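Local structure of DNA translocase coupling protein (Clostridium perfringens, 6O1W) at residues A[124-137]-A[292-304]. The protein probably binds DNA and ATP as an FtsK/SpoIIIE-family translocase that couples to the conjugation machinery of plasmid pCW3, this chain holding the part with its ATPase domain. Sequence-based numbering, arbitrary orientation.
Sequences IDLNKSPHILSAGE and NNVPVRICGRFAD
Strand 132-135, which runs into the P-loop (Walker A) of this FtsK/SpoIIIE-type ATPase fold, pairs in parallel with strand 296-299 in the central sheet, 11° apart. The backbone ladder starts at Val296 N, bonded to His131 O at 3.3 Å, passes through Leu133, whose N and O bond Val296 O and Ile298 N, and closes with Ala135, whose N bonds Ile298 O and whose O receives Gly300 N at 2.7 Å. On the face turned to helix 142-155, CG1 of Ile132 lies alongside Val296 CB, while its CG2, anti to the backbone N, meets Ile298 CD1 at 3.8 Å. Ile124 adds its CD1 against Val296 CG1. Ser134 shares this face, and its OG bonds O of Lys142, a residue of the ATP-binding loop. The other face carries Leu133, whose CB rests on Val294 CG1 and whose CD2 approaches Arg297 CD. A bend at chi2 (-75°) folds Arg297 back, so that NE (2.8 Å) and NH2 both grip O of Val294, the first residue after helix 288-293; this oxygen lies in the guanidinium plane. NH1 bonds Val311 O. Past the strands, Phe302 CZ reaches Gly136 CA at 3.5 Å, and Glu137 CG passes along the same ring near CE1. Bridging the two segments here, a water accepts from Glu137 N at 2.9 Å and donates to Arg301 O at 2.7 Å.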
loop_
_atom_site.group_PDB
_atom_site.type_symbol
_atom_site.label_atom_id
_atom_site.label_comp_id
_atom_site.label_asym_id
_atom_site.label_seq_id
_atom_site.Cartn_x
_atom_site.Cartn_y
_atom_site.Cartn_z
ATOM N N ILE A 124 -2.919 -3.073 10.619
ATOM C CA ILE A 124 -2.678 -1.658 10.857
ATOM C C ILE A 124 -3.594 -1.249 12.012
ATOM O O ILE A 124 -4.807 -1.447 11.925
ATOM C CB ILE A 124 -2.926 -0.755 9.611
ATOM C CG1 ILE A 124 -2.094 -1.187 8.385
ATOM C CG2 ILE A 124 -2.674 0.725 9.945
ATOM C CD1 ILE A 124 -2.630 -0.625 7.045
ATOM N N ASP A 125 -3.013 -0.684 13.081
ATOM C CA ASP A 125 -3.757 -0.143 14.222
ATOM C C ASP A 125 -3.824 1.371 14.017
ATOM O O ASP A 125 -2.851 2.099 14.268
ATOM C CB ASP A 125 -3.083 -0.485 15.557
ATOM C CG ASP A 125 -3.848 0.018 16.782
ATOM O OD1 ASP A 125 -4.772 0.842 16.612
ATOM O OD2 ASP A 125 -3.522 -0.416 17.908
ATOM N N LEU A 126 -4.991 1.842 13.556
ATOM C CA LEU A 126 -5.227 3.250 13.270
ATOM C C LEU A 126 -5.049 4.155 14.486
ATOM O O LEU A 126 -4.758 5.328 14.286
ATOM C CB LEU A 126 -6.592 3.461 12.593
ATOM C CG LEU A 126 -6.785 2.762 11.234
ATOM C CD1 LEU A 126 -8.131 3.004 10.738
ATOM C CD2 LEU A 126 -5.792 3.262 10.205
ATOM N N ASN A 127 -5.092 3.611 15.732
ATOM C CA ASN A 127 -4.814 4.411 16.944
ATOM C C ASN A 127 -3.300 4.737 17.077
ATOM O O ASN A 127 -2.935 5.661 17.799
ATOM C CB ASN A 127 -5.338 3.693 18.216
ATOM C CG ASN A 127 -6.846 3.538 18.238
ATOM O OD1 ASN A 127 -7.395 2.442 18.389
ATOM N ND2 ASN A 127 -7.553 4.626 18.049
ATOM N N LYS A 128 -2.434 3.997 16.366
ATOM C CA LYS A 128 -0.968 4.165 16.392
ATOM C C LYS A 128 -0.408 4.811 15.120
ATOM O O LYS A 128 0.474 5.663 15.207
ATOM C CB LYS A 128 -0.296 2.811 16.650
ATOM C CG LYS A 128 -0.588 2.291 18.063
ATOM C CD LYS A 128 -0.274 0.823 18.245
ATOM C CE LYS A 128 -0.476 0.426 19.694
ATOM N NZ LYS A 128 -0.365 -1.044 19.898
ATOM N N SER A 129 -0.955 4.434 13.947
ATOM C CA SER A 129 -0.519 4.928 12.630
ATOM C C SER A 129 -1.826 5.326 11.923
ATOM O O SER A 129 -2.529 4.481 11.382
ATOM C CB SER A 129 0.270 3.842 11.915
ATOM O OG SER A 129 -0.522 2.674 11.799
ATOM N N PRO A 130 -2.238 6.604 12.111
ATOM C CA PRO A 130 -3.613 6.998 11.751
ATOM C C PRO A 130 -3.950 7.216 10.282
ATOM O O PRO A 130 -5.148 7.271 9.965
ATOM C CB PRO A 130 -3.825 8.300 12.546
ATOM C CG PRO A 130 -2.445 8.867 12.738
ATOM C CD PRO A 130 -1.533 7.683 12.848
ATOM N N HIS A 131 -2.943 7.385 9.404
ATOM C CA HIS A 131 -3.205 7.655 7.990
ATOM C C HIS A 131 -2.481 6.697 7.068
ATOM O O HIS A 131 -1.394 6.208 7.393
ATOM C CB HIS A 131 -2.915 9.125 7.638
ATOM C CG HIS A 131 -3.483 10.085 8.634
ATOM N ND1 HIS A 131 -4.851 10.172 8.861
ATOM C CD2 HIS A 131 -2.845 10.924 9.481
ATOM C CE1 HIS A 131 -4.999 11.077 9.817
ATOM N NE2 HIS A 131 -3.822 11.556 10.225
ATOM N N ILE A 132 -3.106 6.410 5.934
ATOM C CA ILE A 132 -2.626 5.444 4.942
ATOM C C ILE A 132 -2.590 6.069 3.547
ATOM O O ILE A 132 -3.553 6.718 3.123
ATOM C CB ILE A 132 -3.576 4.211 4.937
ATOM C CG1 ILE A 132 -3.617 3.531 6.329
ATOM C CG2 ILE A 132 -3.220 3.217 3.802
ATOM C CD1 ILE A 132 -4.685 2.443 6.539
ATOM N N LEU A 133 -1.512 5.817 2.827
ATOM C CA LEU A 133 -1.395 6.236 1.443
ATOM C C LEU A 133 -1.202 4.944 0.631
ATOM O O LEU A 133 -0.288 4.142 0.925
ATOM C CB LEU A 133 -0.201 7.195 1.264
ATOM C CG LEU A 133 0.071 7.662 -0.201
ATOM C CD1 LEU A 133 -0.787 8.840 -0.559
ATOM C CD2 LEU A 133 1.524 8.105 -0.377
ATOM N N SER A 134 -2.069 4.733 -0.358
ATOM C CA SER A 134 -2.021 3.554 -1.223
ATOM C C SER A 134 -1.752 4.019 -2.636
ATOM O O SER A 134 -2.540 4.795 -3.183
ATOM C CB SER A 134 -3.312 2.735 -1.106
ATOM O OG SER A 134 -3.349 1.638 -2.006
ATOM N N ALA A 135 -0.585 3.609 -3.194
ATOM C CA ALA A 135 -0.143 4.017 -4.510
ATOM C C ALA A 135 0.005 2.863 -5.471
ATOM O O ALA A 135 0.522 1.823 -5.104
ATOM C CB ALA A 135 1.158 4.788 -4.419
ATOM N N GLY A 136 -0.437 3.066 -6.701
ATOM C CA GLY A 136 -0.374 2.035 -7.727
ATOM C C GLY A 136 -0.985 2.469 -9.040
ATOM O O GLY A 136 -1.802 3.395 -9.067
ATOM N N GLU A 137 -0.553 1.816 -10.141
ATOM C CA GLU A 137 -1.028 2.053 -11.503
ATOM C C GLU A 137 -2.485 1.631 -11.615
ATOM O O GLU A 137 -2.941 0.828 -10.806
ATOM C CB GLU A 137 -0.164 1.274 -12.520
ATOM C CG GLU A 137 1.233 1.855 -12.712
ATOM C CD GLU A 137 2.236 0.957 -13.424
ATOM O OE1 GLU A 137 1.815 0.137 -14.274
ATOM O OE2 GLU A 137 3.451 1.083 -13.136
ATOM N N ASN A 292 5.611 13.429 5.841
ATOM C CA ASN A 292 5.918 13.570 7.267
ATOM C C ASN A 292 4.736 13.187 8.167
ATOM O O ASN A 292 4.959 12.837 9.324
ATOM C CB ASN A 292 6.425 14.995 7.597
ATOM C CG ASN A 292 7.666 15.447 6.841
ATOM O OD1 ASN A 292 8.515 14.656 6.409
ATOM N ND2 ASN A 292 7.793 16.748 6.640
ATOM N N ASN A 293 3.493 13.197 7.643
ATOM C CA ASN A 293 2.344 12.915 8.503
ATOM C C ASN A 293 1.526 11.692 8.129
ATOM O O ASN A 293 0.586 11.363 8.850
ATOM C CB ASN A 293 1.441 14.145 8.602
ATOM C CG ASN A 293 2.147 15.374 9.109
ATOM O OD1 ASN A 293 2.183 16.407 8.451
ATOM N ND2 ASN A 293 2.736 15.288 10.273
ATOM N N VAL A 294 1.838 11.038 7.018
ATOM C CA VAL A 294 1.104 9.832 6.592
ATOM C C VAL A 294 2.054 8.654 6.771
ATOM O O VAL A 294 2.876 8.441 5.906
ATOM C CB VAL A 294 0.507 9.936 5.159
ATOM C CG1 VAL A 294 -0.241 8.642 4.782
ATOM C CG2 VAL A 294 -0.428 11.148 5.070
ATOM N N PRO A 295 1.993 7.921 7.900
ATOM C CA PRO A 295 3.012 6.885 8.161
ATOM C C PRO A 295 2.886 5.568 7.404
ATOM O O PRO A 295 3.908 4.935 7.190
ATOM C CB PRO A 295 2.897 6.650 9.675
ATOM C CG PRO A 295 1.481 6.986 9.989
ATOM C CD PRO A 295 1.120 8.119 9.082
ATOM N N VAL A 296 1.659 5.119 7.064
ATOM C CA VAL A 296 1.496 3.846 6.369
ATOM C C VAL A 296 1.574 4.067 4.863
ATOM O O VAL A 296 0.833 4.894 4.329
ATOM C CB VAL A 296 0.175 3.114 6.743
ATOM C CG1 VAL A 296 0.051 1.808 5.976
ATOM C CG2 VAL A 296 0.061 2.870 8.249
ATOM N N ARG A 297 2.457 3.317 4.178
ATOM C CA ARG A 297 2.549 3.377 2.723
ATOM C C ARG A 297 2.319 1.997 2.175
ATOM O O ARG A 297 2.943 1.011 2.609
ATOM C CB ARG A 297 3.909 3.889 2.220
ATOM C CG ARG A 297 4.470 5.088 2.965
ATOM C CD ARG A 297 3.785 6.398 2.617
ATOM N NE ARG A 297 4.153 7.415 3.601
ATOM C CZ ARG A 297 5.336 8.014 3.638
ATOM N NH1 ARG A 297 6.257 7.750 2.712
ATOM N NH2 ARG A 297 5.618 8.870 4.604
ATOM N N ILE A 298 1.429 1.935 1.212
ATOM C CA ILE A 298 1.129 0.732 0.467
ATOM C C ILE A 298 1.486 1.101 -0.966
ATOM O O ILE A 298 0.944 2.063 -1.500
ATOM C CB ILE A 298 -0.317 0.213 0.676
ATOM C CG1 ILE A 298 -0.520 -0.225 2.147
ATOM C CG2 ILE A 298 -0.569 -0.975 -0.242
ATOM C CD1 ILE A 298 -1.981 -0.208 2.655
ATOM N N CYS A 299 2.468 0.401 -1.553
ATOM C CA CYS A 299 2.941 0.727 -2.892
ATOM C C CYS A 299 2.930 -0.451 -3.856
ATOM O O CYS A 299 3.468 -1.517 -3.548
ATOM C CB CYS A 299 4.318 1.375 -2.823
ATOM S SG CYS A 299 4.810 2.221 -4.350
ATOM N N GLY A 300 2.307 -0.244 -5.012
ATOM C CA GLY A 300 2.254 -1.230 -6.078
ATOM C C GLY A 300 3.537 -1.167 -6.883
ATOM O O GLY A 300 4.453 -0.411 -6.561
ATOM N N ARG A 301 3.612 -1.970 -7.919
ATOM C CA ARG A 301 4.783 -2.037 -8.777
ATOM C C ARG A 301 4.884 -0.793 -9.662
ATOM O O ARG A 301 3.914 -0.429 -10.290
ATOM C CB ARG A 301 4.710 -3.309 -9.642
ATOM C CG ARG A 301 5.968 -3.481 -10.494
ATOM C CD ARG A 301 6.008 -4.820 -11.202
ATOM N NE ARG A 301 7.278 -4.978 -11.911
ATOM C CZ ARG A 301 7.530 -4.486 -13.119
ATOM N NH1 ARG A 301 6.587 -3.833 -13.789
ATOM N NH2 ARG A 301 8.722 -4.653 -13.673
ATOM N N PHE A 302 6.039 -0.146 -9.685
ATOM C CA PHE A 302 6.348 0.969 -10.590
ATOM C C PHE A 302 7.762 0.667 -11.130
ATOM O O PHE A 302 8.695 0.538 -10.334
ATOM C CB PHE A 302 6.366 2.337 -9.857
ATOM C CG PHE A 302 5.022 2.848 -9.388
ATOM C CD1 PHE A 302 4.127 3.424 -10.284
ATOM C CD2 PHE A 302 4.650 2.746 -8.054
ATOM C CE1 PHE A 302 2.895 3.915 -9.849
ATOM C CE2 PHE A 302 3.419 3.247 -7.615
ATOM C CZ PHE A 302 2.552 3.827 -8.513
ATOM N N ALA A 303 7.916 0.535 -12.457
ATOM C CA ALA A 303 9.223 0.274 -13.084
ATOM C C ALA A 303 10.181 1.458 -12.918
ATOM O O ALA A 303 11.386 1.255 -12.873
ATOM C CB ALA A 303 9.052 -0.070 -14.550
ATOM N N ASP A 304 9.641 2.676 -12.756
ATOM C CA ASP A 304 10.416 3.902 -12.560
ATOM C C ASP A 304 10.857 4.075 -11.092
ATOM O O ASP A 304 10.023 4.100 -10.180
ATOM C CB ASP A 304 9.603 5.121 -13.050
ATOM C CG ASP A 304 10.332 6.464 -13.051
ATOM O OD1 ASP A 304 11.564 6.481 -12.798
ATOM O OD2 ASP A 304 9.670 7.500 -13.305
HETATM O O HOH W 1 1.324 -0.294 -9.581
#